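Local structure of PTS system, IIabc component (Clostridium difficile, 3IPJ) at residues N4-I16 against I71-L84. The protein probably forms the IIB domain of a sugar-specific phosphotransferase system permease, passing a phosphoryl group to the incoming sugar, possibly trehalose. Numbering follows the deposited sequence.
Sequences NKYNKIANELIKI and IVNKVYAEVEKMGL
Y6, A10 and I14 of helix 5-16 pack against helix 71-79 and the turn after it, a helix-helix contact between the first and last helices of the domain. The axes approach to 8.2 Å and cross at -70°. Y6 is a knob in a hole formed by I71, K74, V75 and E78. Its chi1 of -59° sets CG beside the backbone N and lays the ring alongside K74. The two side chains point the same way. K74 CB sits over the ring face in a CH-pi contact, 3.7 Å from the ring centroid. K5 CG covers the opposite face. V75 CG2 meets the ring edge at Y6 CD1 (3.8 Å). I71 CD1 also lies near the ring plane, 3.4 Å from Y6 OH. Both helices lie on one face of the four-stranded antiparallel sheet, in the alpha/beta sandwich of glucose-type EIIB domains. L13 and V75 both touch L32 of strand 31-36 beneath them. The probable phosphocysteine, C28, lies away from this contact. A10 packs its methyl between the helices. Its CB touches V79 CG2 at 3.8 Å and also meets the methyl CE of M82. M82 is extended beyond CG and slides past I14 in the opposite direction, with SD 3.6 Å from I14 CG1. Farther along, I14 CD1 and L84 CD2 meet tip to tip at 3.9 Å. One edge of the contact is polar. N7 ND2 gives E78 OE1 a weak, bent hydrogen bond (3.1 Å, 131°), with amide and carboxylate planes nearly perpendicular. The bend of E78 at chi2 folds its carboxylate back beside N7. K81 forms a long salt bridge to the same OE1. A water accepts from N7 N and donates weakly to E78 OE2.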
ATOM      1  N   ASN A   4      -6.413 -15.592  -1.193  1.00 14.30           N
ATOM      2  CA  ASN A   4      -5.470 -14.763  -1.939  1.00 13.39           C
ATOM      3  C   ASN A   4      -6.028 -13.345  -2.240  1.00 14.07           C
ATOM      4  O   ASN A   4      -5.407 -12.579  -2.941  1.00 16.71           O
ATOM      5  CB  ASN A   4      -5.131 -15.428  -3.298  1.00 14.81           C
ATOM      6  CG  ASN A   4      -6.365 -15.620  -4.156  1.00 22.55           C
ATOM      7  OD1 ASN A   4      -7.447 -15.522  -3.728  1.00 21.35           O
ATOM      8  ND2 ASN A   4      -6.121 -15.985  -5.393  1.00 22.62           N
ATOM      9  N   LYS A   5      -7.201 -13.043  -1.723  1.00 10.63           N
ATOM     10  CA  LYS A   5      -7.849 -11.775  -1.986  1.00 12.11           C
ATOM     11  C   LYS A   5      -6.919 -10.619  -1.741  1.00 11.05           C
ATOM     12  O   LYS A   5      -6.870  -9.694  -2.539  1.00 11.35           O
ATOM     13  CB  LYS A   5      -9.121 -11.661  -1.080  1.00 14.34           C
ATOM     14  CG  LYS A   5      -9.849 -10.289  -1.146  1.00 13.82           C
ATOM     15  CD  LYS A   5     -11.041 -10.277  -0.154  1.00 13.61           C
ATOM     16  CE  LYS A   5     -11.618  -8.854   0.145  1.00 15.21           C
ATOM     17  NZ  LYS A   5     -12.542  -8.408  -1.003  1.00 12.96           N
ATOM     18  N   TYR A   6      -6.174 -10.715  -0.633  1.00 10.54           N
ATOM     19  CA  TYR A   6      -5.385  -9.551  -0.145  1.00 11.69           C
ATOM     20  C   TYR A   6      -4.049  -9.395  -0.824  1.00 12.71           C
ATOM     21  O   TYR A   6      -3.507  -8.275  -0.980  1.00 12.28           O
ATOM     22  CB  TYR A   6      -5.218  -9.568   1.372  1.00 13.74           C
ATOM     23  CG  TYR A   6      -6.589  -9.548   2.004  1.00 13.22           C
ATOM     24  CD1 TYR A   6      -7.398  -8.393   1.984  1.00 12.53           C
ATOM     25  CD2 TYR A   6      -7.109 -10.715   2.565  1.00 13.37           C
ATOM     26  CE1 TYR A   6      -8.652  -8.424   2.523  1.00 12.62           C
ATOM     27  CE2 TYR A   6      -8.377 -10.740   3.096  1.00 13.60           C
ATOM     28  CZ  TYR A   6      -9.128  -9.600   3.079  1.00 11.88           C
ATOM     29  OH  TYR A   6     -10.389  -9.696   3.573  1.00 11.40           O
ATOM     30  N   ASN A   7      -3.507 -10.533  -1.232  1.00 13.98           N
ATOM     31  CA  ASN A   7      -2.284 -10.534  -2.033  1.00 14.67           C
ATOM     32  C   ASN A   7      -2.535 -10.058  -3.482  1.00 14.10           C
ATOM     33  O   ASN A   7      -1.665  -9.379  -4.031  1.00 14.96           O
ATOM     34  CB  ASN A   7      -1.643 -11.904  -1.951  1.00 18.73           C
ATOM     35  CG  ASN A   7      -0.305 -11.948  -2.611  1.00 23.74           C
ATOM     36  OD1 ASN A   7      -0.209 -12.440  -3.734  1.00 19.15           O
ATOM     37  ND2 ASN A   7       0.757 -11.438  -1.921  1.00 29.54           N
ATOM     38  N   LYS A   8      -3.715 -10.333  -4.064  1.00 11.87           N
ATOM     39  CA  LYS A   8      -4.099  -9.781  -5.400  1.00 12.15           C
ATOM     40  C   LYS A   8      -4.213  -8.238  -5.373  1.00 11.83           C
ATOM     41  O   LYS A   8      -3.643  -7.556  -6.197  1.00 12.37           O
ATOM     42  CB  LYS A   8      -5.418 -10.359  -5.916  1.00 14.38           C
ATOM     43  CG  LYS A   8      -5.389 -11.851  -6.030  1.00 14.60           C
ATOM     44  CD  LYS A   8      -6.766 -12.423  -6.349  1.00 18.30           C
ATOM     45  CE  LYS A   8      -7.446 -11.642  -7.442  1.00 22.44           C
ATOM     46  NZ  LYS A   8      -7.035 -12.131  -8.812  1.00 27.79           N
ATOM     47  N   ILE A   9      -4.962  -7.700  -4.410  1.00 13.42           N
ATOM     48  CA  ILE A   9      -4.975  -6.261  -4.198  1.00  9.52           C
ATOM     49  C   ILE A   9      -3.534  -5.692  -4.023  1.00  9.62           C
ATOM     50  O   ILE A   9      -3.160  -4.748  -4.693  1.00 11.49           O
ATOM     51  CB  ILE A   9      -5.867  -5.890  -2.953  1.00 10.41           C
ATOM     52  CG1 ILE A   9      -7.337  -6.390  -3.170  1.00  9.51           C
ATOM     53  CG2 ILE A   9      -5.750  -4.369  -2.609  1.00 11.39           C
ATOM     54  CD1 ILE A   9      -8.244  -6.470  -1.876  1.00 10.36           C
ATOM     55  N   ALA A  10      -2.725  -6.263  -3.136  1.00  9.64           N
ATOM     56  CA  ALA A  10      -1.355  -5.764  -2.937  1.00 10.94           C
ATOM     57  C   ALA A  10      -0.647  -5.746  -4.261  1.00 11.13           C
ATOM     58  O   ALA A  10       0.018  -4.764  -4.606  1.00 10.50           O
ATOM     59  CB  ALA A  10      -0.579  -6.658  -1.977  1.00 13.49           C
ATOM     60  N   ASN A  11      -0.723  -6.835  -5.004  1.00 11.23           N
ATOM     61  CA  ASN A  11      -0.021  -6.870  -6.295  1.00 13.50           C
ATOM     62  C   ASN A  11      -0.527  -5.865  -7.315  1.00 13.25           C
ATOM     63  O   ASN A  11       0.287  -5.257  -8.053  1.00 11.59           O
ATOM     64  CB  ASN A  11       0.066  -8.291  -6.865  1.00 11.94           C
ATOM     65  CG  ASN A  11       1.269  -9.028  -6.306  1.00 19.27           C
ATOM     66  OD1 ASN A  11       1.116  -9.815  -5.411  1.00 23.24           O
ATOM     67  ND2 ASN A  11       2.497  -8.701  -6.789  1.00 22.46           N
ATOM     68  N   GLU A  12      -1.852  -5.698  -7.369  1.00 12.42           N
ATOM     69  CA  GLU A  12      -2.425  -4.725  -8.308  1.00 11.25           C
ATOM     70  C   GLU A  12      -1.943  -3.352  -7.906  1.00 11.56           C
ATOM     71  O   GLU A  12      -1.552  -2.551  -8.772  1.00 11.78           O
ATOM     72  CB  GLU A  12      -3.932  -4.776  -8.353  1.00 11.54           C
ATOM     73  CG  GLU A  12      -4.359  -6.027  -9.140  1.00 21.37           C
ATOM     74  CD  GLU A  12      -5.897  -6.334  -9.230  1.00 30.49           C
ATOM     75  OE1 GLU A  12      -6.704  -5.363  -9.248  1.00 28.80           O
ATOM     76  OE2 GLU A  12      -6.292  -7.576  -9.351  1.00 34.51           O
ATOM     77  N   LEU A  13      -1.974  -3.058  -6.597  1.00 10.20           N
ATOM     78  CA  LEU A  13      -1.527  -1.751  -6.112  1.00 12.22           C
ATOM     79  C   LEU A  13      -0.058  -1.501  -6.485  1.00 11.72           C
ATOM     80  O   LEU A  13       0.250  -0.428  -7.064  1.00 12.93           O
ATOM     81  CB  LEU A  13      -1.792  -1.611  -4.595  1.00 11.31           C
ATOM     82  CG  LEU A  13      -3.278  -1.467  -4.289  1.00  9.59           C
ATOM     83  CD1 LEU A  13      -3.515  -1.391  -2.735  1.00  9.29           C
ATOM     84  CD2 LEU A  13      -3.952  -0.330  -5.056  1.00 11.06           C
ATOM     85  N   ILE A  14       0.831  -2.462  -6.190  1.00 13.96           N
ATOM     86  CA  ILE A  14       2.279  -2.303  -6.506  1.00 16.18           C
ATOM     87  C   ILE A  14       2.427  -2.077  -8.028  1.00 15.45           C
ATOM     88  O   ILE A  14       3.218  -1.201  -8.459  1.00 14.60           O
ATOM     89  CB  ILE A  14       3.179  -3.537  -6.110  1.00 19.29           C
ATOM     90  CG1 ILE A  14       3.021  -4.004  -4.656  1.00 25.23           C
ATOM     91  CG2 ILE A  14       4.630  -3.229  -6.341  1.00 17.87           C
ATOM     92  CD1 ILE A  14       2.893  -2.947  -3.714  1.00 26.01           C
ATOM     93  N   LYS A  15       1.694  -2.865  -8.834  1.00 12.28           N
ATOM     94  CA  LYS A  15       1.789  -2.741 -10.241  1.00 11.74           C
ATOM     95  C   LYS A  15       1.357  -1.351 -10.786  1.00 14.90           C
ATOM     96  O   LYS A  15       1.975  -0.805 -11.704  1.00 14.88           O
ATOM     97  CB  LYS A  15       0.956  -3.777 -10.912  1.00 14.44           C
ATOM     98  CG  LYS A  15       1.157  -3.761 -12.426  1.00 15.80           C
ATOM     99  CD  LYS A  15       0.257  -4.833 -13.102  1.00 19.79           C
ATOM    100  CE  LYS A  15      -1.207  -4.677 -12.603  1.00 24.60           C
ATOM    101  NZ  LYS A  15      -2.058  -5.921 -12.430  1.00 21.49           N
ATOM    102  N   ILE A  16       0.304  -0.777 -10.225  1.00 11.76           N
ATOM    103  CA  ILE A  16      -0.104   0.513 -10.692  1.00 10.87           C
ATOM    104  C   ILE A  16       0.822   1.668 -10.218  1.00 11.23           C
ATOM    105  O   ILE A  16       1.071   2.622 -10.959  1.00 13.39           O
ATOM    106  CB  ILE A  16      -1.538   0.746 -10.240  1.00 11.34           C
ATOM    107  CG1 ILE A  16      -2.452  -0.339 -10.827  1.00 12.46           C
ATOM    108  CG2 ILE A  16      -2.038   2.096 -10.685  1.00 13.11           C
ATOM    109  CD1 ILE A  16      -3.784  -0.433 -10.046  1.00 14.88           C
ATOM    110  N   ILE A  71      -9.140  -4.741   6.614  1.00 11.34           N
ATOM    111  CA  ILE A  71      -8.676  -4.962   5.236  1.00 11.24           C
ATOM    112  C   ILE A  71      -7.282  -4.301   5.053  1.00 10.59           C
ATOM    113  O   ILE A  71      -6.420  -4.897   4.407  1.00 10.39           O
ATOM    114  CB  ILE A  71      -9.713  -4.447   4.174  1.00 11.92           C
ATOM    115  CG1 ILE A  71     -11.122  -5.028   4.399  1.00 15.27           C
ATOM    116  CG2 ILE A  71      -9.203  -4.680   2.738  1.00 12.80           C
ATOM    117  CD1 ILE A  71     -11.215  -6.469   4.364  1.00 15.94           C
ATOM    118  N   VAL A  72      -7.054  -3.100   5.635  1.00 10.19           N
ATOM    119  CA  VAL A  72      -5.760  -2.451   5.488  1.00 11.59           C
ATOM    120  C   VAL A  72      -4.586  -3.319   6.047  1.00 12.09           C
ATOM    121  O   VAL A  72      -3.515  -3.383   5.431  1.00 11.07           O
ATOM    122  CB  VAL A  72      -5.770  -0.987   6.081  1.00 10.68           C
ATOM    123  CG1 VAL A  72      -6.024  -1.011   7.560  1.00 10.35           C
ATOM    124  CG2 VAL A  72      -4.412  -0.267   5.766  1.00 10.77           C
ATOM    125  N   ASN A  73      -4.776  -3.988   7.200  1.00 10.89           N
ATOM    126  CA  ASN A  73      -3.719  -4.831   7.827  1.00  9.65           C
ATOM    127  C   ASN A  73      -3.398  -6.069   7.042  1.00 11.79           C
ATOM    128  O   ASN A  73      -2.240  -6.468   7.016  1.00 11.91           O
ATOM    129  CB  ASN A  73      -4.177  -5.278   9.214  1.00  9.28           C
ATOM    130  CG  ASN A  73      -4.520  -4.107  10.113  1.00 12.38           C
ATOM    131  OD1 ASN A  73      -3.681  -3.653  10.889  1.00 18.65           O
ATOM    132  ND2 ASN A  73      -5.733  -3.604  10.005  1.00 10.64           N
ATOM    133  N   LYS A  74      -4.456  -6.681   6.430  1.00 10.99           N
ATOM    134  CA  LYS A  74      -4.348  -7.915   5.657  1.00  9.19           C
ATOM    135  C   LYS A  74      -3.607  -7.631   4.353  1.00  9.67           C
ATOM    136  O   LYS A  74      -2.811  -8.452   3.882  1.00 11.18           O
ATOM    137  CB  LYS A  74      -5.734  -8.490   5.385  1.00 10.26           C
ATOM    138  CG  LYS A  74      -6.427  -8.819   6.729  1.00 12.10           C
ATOM    139  CD  LYS A  74      -7.964  -9.208   6.592  1.00 12.00           C
ATOM    140  CE  LYS A  74      -8.682  -9.262   8.008  1.00 10.83           C
ATOM    141  NZ  LYS A  74      -8.528 -10.504   8.793  1.00 11.86           N
ATOM    142  N   VAL A  75      -3.838  -6.439   3.790  1.00 11.86           N
ATOM    143  CA  VAL A  75      -3.092  -6.025   2.570  1.00  9.66           C
ATOM    144  C   VAL A  75      -1.659  -5.675   2.960  1.00 11.00           C
ATOM    145  O   VAL A  75      -0.683  -6.052   2.261  1.00 11.43           O
ATOM    146  CB  VAL A  75      -3.775  -4.866   1.839  1.00  9.56           C
ATOM    147  CG1 VAL A  75      -2.877  -4.263   0.706  1.00  8.58           C
ATOM    148  CG2 VAL A  75      -5.132  -5.381   1.315  1.00  9.79           C
ATOM    149  N   TYR A  76      -1.515  -5.022   4.105  1.00 10.62           N
ATOM    150  CA  TYR A  76      -0.166  -4.674   4.524  1.00  9.95           C
ATOM    151  C   TYR A  76       0.692  -5.971   4.710  1.00 10.08           C
ATOM    152  O   TYR A  76       1.854  -6.031   4.313  1.00 10.21           O
ATOM    153  CB  TYR A  76      -0.263  -3.803   5.775  1.00 12.62           C
ATOM    154  CG  TYR A  76       1.066  -3.280   6.149  1.00 12.21           C
ATOM    155  CD1 TYR A  76       1.688  -2.299   5.381  1.00 13.33           C
ATOM    156  CD2 TYR A  76       1.733  -3.763   7.279  1.00 14.99           C
ATOM    157  CE1 TYR A  76       2.974  -1.798   5.724  1.00 15.98           C
ATOM    158  CE2 TYR A  76       3.018  -3.265   7.608  1.00 17.72           C
ATOM    159  CZ  TYR A  76       3.592  -2.290   6.814  1.00 18.20           C
ATOM    160  OH  TYR A  76       4.795  -1.824   7.107  1.00 25.63           O
ATOM    161  N   ALA A  77       0.111  -7.000   5.332  1.00 11.74           N
ATOM    162  CA  ALA A  77       0.796  -8.264   5.592  1.00 11.87           C
ATOM    163  C   ALA A  77       1.275  -8.994   4.279  1.00 16.56           C
ATOM    164  O   ALA A  77       2.318  -9.704   4.244  1.00 15.24           O
ATOM    165  CB  ALA A  77      -0.114  -9.175   6.454  1.00 15.12           C
ATOM    166  N   GLU A  78       0.528  -8.804   3.189  1.00 14.26           N
ATOM    167  CA  GLU A  78       0.959  -9.300   1.901  1.00 13.67           C
ATOM    168  C   GLU A  78       2.147  -8.464   1.410  1.00 14.17           C
ATOM    169  O   GLU A  78       3.165  -9.010   1.060  1.00 15.24           O
ATOM    170  CB  GLU A  78      -0.209  -9.253   0.929  1.00 13.87           C
ATOM    171  CG  GLU A  78      -1.320 -10.151   1.406  1.00 13.35           C
ATOM    172  CD  GLU A  78      -0.868 -11.604   1.627  1.00 17.99           C
ATOM    173  OE1 GLU A  78       0.145 -12.050   1.011  1.00 15.97           O
ATOM    174  OE2 GLU A  78      -1.582 -12.336   2.381  1.00 18.07           O
ATOM    175  N   VAL A  79       2.021  -7.136   1.409  1.00 14.42           N
ATOM    176  CA  VAL A  79       3.134  -6.285   0.941  1.00 15.43           C
ATOM    177  C   VAL A  79       4.430  -6.544   1.728  1.00 17.83           C
ATOM    178  O   VAL A  79       5.546  -6.527   1.155  1.00 15.67           O
ATOM    179  CB  VAL A  79       2.799  -4.790   1.115  1.00 16.06           C
ATOM    180  CG1 VAL A  79       4.077  -3.954   0.940  1.00 15.73           C
ATOM    181  CG2 VAL A  79       1.561  -4.354   0.199  1.00 12.43           C
ATOM    182  N   GLU A  80       4.279  -6.803   3.039  1.00 15.66           N
ATOM    183  CA  GLU A  80       5.407  -7.131   3.931  1.00 15.29           C
ATOM    184  C   GLU A  80       6.321  -8.292   3.446  1.00 20.21           C
ATOM    185  O   GLU A  80       7.473  -8.373   3.877  1.00 23.42           O
ATOM    186  CB  GLU A  80       4.917  -7.482   5.343  1.00 16.26           C
ATOM    187  CG  GLU A  80       4.751  -6.319   6.341  1.00 23.40           C
ATOM    188  CD  GLU A  80       4.156  -6.697   7.750  1.00 22.71           C
ATOM    189  OE1 GLU A  80       3.132  -7.448   7.858  1.00 21.87           O
ATOM    190  OE2 GLU A  80       4.724  -6.162   8.755  1.00 23.16           O
ATOM    191  N   LYS A  81       5.830  -9.210   2.608  1.00 22.91           N
ATOM    192  CA  LYS A  81       6.675 -10.316   2.145  1.00 25.30           C
ATOM    193  C   LYS A  81       7.345  -9.953   0.811  1.00 30.43           C
ATOM    194  O   LYS A  81       8.319 -10.573   0.386  1.00 29.89           O
ATOM    195  CB  LYS A  81       5.870 -11.618   1.998  1.00 26.62           C
ATOM    196  CG  LYS A  81       4.911 -11.943   3.133  1.00 24.46           C
ATOM    197  CD  LYS A  81       3.819 -12.917   2.624  1.00 24.70           C
ATOM    198  CE  LYS A  81       2.733 -13.279   3.667  1.00 24.70           C
ATOM    199  NZ  LYS A  81       1.669 -14.222   3.066  1.00 27.71           N
ATOM    200  N   MET A  82       6.807  -8.926   0.163  1.00 31.13           N
ATOM    201  CA  MET A  82       7.225  -8.553  -1.167  1.00 29.05           C
ATOM    202  C   MET A  82       8.640  -7.939  -1.142  1.00 32.04           C
ATOM    203  O   MET A  82       9.276  -7.789  -2.177  1.00 30.21           O
ATOM    204  CB  MET A  82       6.185  -7.591  -1.781  1.00 27.49           C
ATOM    205  CG  MET A  82       4.837  -8.232  -2.192  1.00 26.84           C
ATOM    206  SD  MET A  82       3.676  -7.041  -2.922  1.00 25.37           S
ATOM    207  CE  MET A  82       2.314  -8.146  -3.059  1.00 27.15           C
ATOM    208  N   GLY A  83       9.140  -7.583   0.036  1.00 32.47           N
ATOM    209  CA  GLY A  83      10.495  -7.079   0.135  1.00 31.43           C
ATOM    210  C   GLY A  83      10.671  -5.562   0.035  1.00 34.94           C
ATOM    211  O   GLY A  83      11.776  -5.033   0.194  1.00 41.56           O
ATOM    212  N   LEU A  84       9.603  -4.829  -0.248  1.00 31.59           N
ATOM    213  CA  LEU A  84       9.746  -3.381  -0.309  1.00 27.52           C
ATOM    214  C   LEU A  84      10.092  -2.928   1.123  1.00 26.80           C
ATOM    215  O   LEU A  84       9.976  -3.726   2.079  1.00 27.37           O
ATOM    216  CB  LEU A  84       8.471  -2.726  -0.847  1.00 23.34           C
ATOM    217  CG  LEU A  84       7.897  -3.399  -2.112  1.00 21.58           C
ATOM    218  CD1 LEU A  84       7.739  -4.832  -1.857  1.00 24.46           C
ATOM    219  CD2 LEU A  84       6.552  -2.909  -2.478  1.00 15.97           C
TER
HETATM  220  O   HOH W   1      -4.358 -12.510   0.614  1.00 14.43           O